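Local atomic coordinates of oxidoreductase, Gfo/Idh/MocA family (PDB entry 3DTY), a protein that probably acts as a nucleotide-dependent oxidoreductase of the Gfo/Idh/MocA family, with an N-terminal NAD-binding Rossmann domain, and binds magnesium ions. Residues V41-A46 and S65-A70. Residues are numbered along the deposited sequence; the frame is centred on the assembly and turned at random.
Sequences VLVAGA and SERCYA
G45 of strand 40-46 and C68 of the loop at 65-70 form a single backbone bridge. The register is parallel, from A44 with R67 to A46 with Y69. G45 N donates to R67 O (3.0 Å). Y69 N returns a weak, bent bond to G45 O (2.9 Å, 125° at the hydrogen). A water lies between G45 O and Y69 O and can bond to either, a further link between the backbones. The side chains of V43 and R67 lie alongside each other and point the same way. V43 CG2 sits over one face of the guanidinium, near its rim, 3.7 Å from R67 NH2. V43 O lies against the aliphatic part of the same side chain, 3.3 Å from R67 CD. The R67 guanidinium forms salt bridges with E79 and D84. A44 CB meets the edge of the Y69 ring in its plane, 4.0 Å from Y69 CE2. Y69 OH hydrogen-bonds to E79, so this glutamate holds both side chains. Strand 40-46 is an edge strand of the parallel Rossmann sheet within this chain, beside strand 13-17. The 65-70 loop, between helices 51-60 and 72-79, meets strand 40-46 through this one bridge, and Y69 packs on helix 72-79.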
# COMPACT_ATOMS: atom_id res chain seq x y z
N VAL A 41 12.05 -12.52 -36.86
CA VAL A 41 11.83 -11.59 -37.96
C VAL A 41 10.58 -12.08 -38.68
O VAL A 41 10.50 -13.23 -39.13
CB VAL A 41 13.03 -11.53 -38.94
CG1 VAL A 41 13.40 -12.92 -39.43
CG2 VAL A 41 12.68 -10.62 -40.12
N LEU A 42 9.60 -11.19 -38.78
CA LEU A 42 8.33 -11.52 -39.42
C LEU A 42 8.45 -11.44 -40.94
O LEU A 42 8.59 -10.36 -41.50
CB LEU A 42 7.26 -10.54 -38.94
CG LEU A 42 5.85 -10.77 -39.49
CD1 LEU A 42 5.33 -12.09 -38.94
CD2 LEU A 42 4.94 -9.61 -39.10
N VAL A 43 8.39 -12.59 -41.61
CA VAL A 43 8.52 -12.61 -43.06
C VAL A 43 7.30 -13.14 -43.80
O VAL A 43 7.24 -13.10 -45.03
CB VAL A 43 9.76 -13.42 -43.50
CG1 VAL A 43 11.01 -12.81 -42.90
CG2 VAL A 43 9.61 -14.87 -43.06
N ALA A 44 6.33 -13.64 -43.06
CA ALA A 44 5.12 -14.17 -43.68
C ALA A 44 3.98 -14.19 -42.68
O ALA A 44 4.19 -13.96 -41.49
CB ALA A 44 5.37 -15.58 -44.22
N GLY A 45 2.77 -14.44 -43.17
CA GLY A 45 1.63 -14.50 -42.29
C GLY A 45 0.30 -14.75 -42.98
O GLY A 45 0.15 -14.57 -44.19
N ALA A 46 -0.66 -15.21 -42.18
CA ALA A 46 -2.02 -15.47 -42.62
C ALA A 46 -2.80 -14.66 -41.59
O ALA A 46 -3.48 -15.20 -40.72
CB ALA A 46 -2.35 -16.95 -42.51
N SER A 65 4.41 -9.00 -50.01
CA SER A 65 3.02 -9.15 -50.43
C SER A 65 2.68 -10.59 -50.82
O SER A 65 1.59 -11.08 -50.55
CB SER A 65 2.72 -8.22 -51.60
OG SER A 65 3.61 -8.47 -52.66
N GLU A 66 3.63 -11.27 -51.46
CA GLU A 66 3.41 -12.65 -51.87
C GLU A 66 3.47 -13.62 -50.70
O GLU A 66 3.20 -14.81 -50.85
CB GLU A 66 4.43 -13.04 -52.95
CG GLU A 66 4.40 -12.13 -54.17
CD GLU A 66 3.00 -11.97 -54.75
OE1 GLU A 66 2.46 -12.95 -55.29
OE2 GLU A 66 2.44 -10.85 -54.67
N ARG A 67 3.83 -13.11 -49.52
CA ARG A 67 3.92 -13.97 -48.34
C ARG A 67 2.82 -13.66 -47.33
O ARG A 67 2.86 -14.11 -46.19
CB ARG A 67 5.32 -13.87 -47.72
CG ARG A 67 6.41 -14.34 -48.68
CD ARG A 67 7.81 -14.34 -48.08
NE ARG A 67 8.11 -15.55 -47.32
CZ ARG A 67 9.32 -15.86 -46.85
NH1 ARG A 67 10.35 -15.04 -47.06
NH2 ARG A 67 9.50 -16.97 -46.15
N CYS A 68 1.83 -12.89 -47.78
CA CYS A 68 0.66 -12.57 -46.97
C CYS A 68 -0.38 -13.55 -47.51
O CYS A 68 -1.19 -13.21 -48.37
CB CYS A 68 0.18 -11.15 -47.23
SG CYS A 68 1.29 -9.89 -46.61
N TYR A 69 -0.31 -14.78 -47.00
CA TYR A 69 -1.19 -15.86 -47.41
C TYR A 69 -2.65 -15.69 -47.02
O TYR A 69 -2.99 -14.99 -46.06
CB TYR A 69 -0.63 -17.17 -46.85
CG TYR A 69 0.76 -17.44 -47.36
CD1 TYR A 69 0.98 -17.98 -48.63
CD2 TYR A 69 1.88 -17.11 -46.58
CE1 TYR A 69 2.26 -18.18 -49.12
CE2 TYR A 69 3.17 -17.32 -47.06
CZ TYR A 69 3.36 -17.86 -48.32
OH TYR A 69 4.63 -18.09 -48.78
N ALA A 70 -3.53 -16.33 -47.79
CA ALA A 70 -4.96 -16.25 -47.56
C ALA A 70 -5.39 -17.11 -46.38
O ALA A 70 -6.36 -16.79 -45.69
CB ALA A 70 -5.71 -16.67 -48.82
O HOH W 1 -2.12 -12.73 -44.78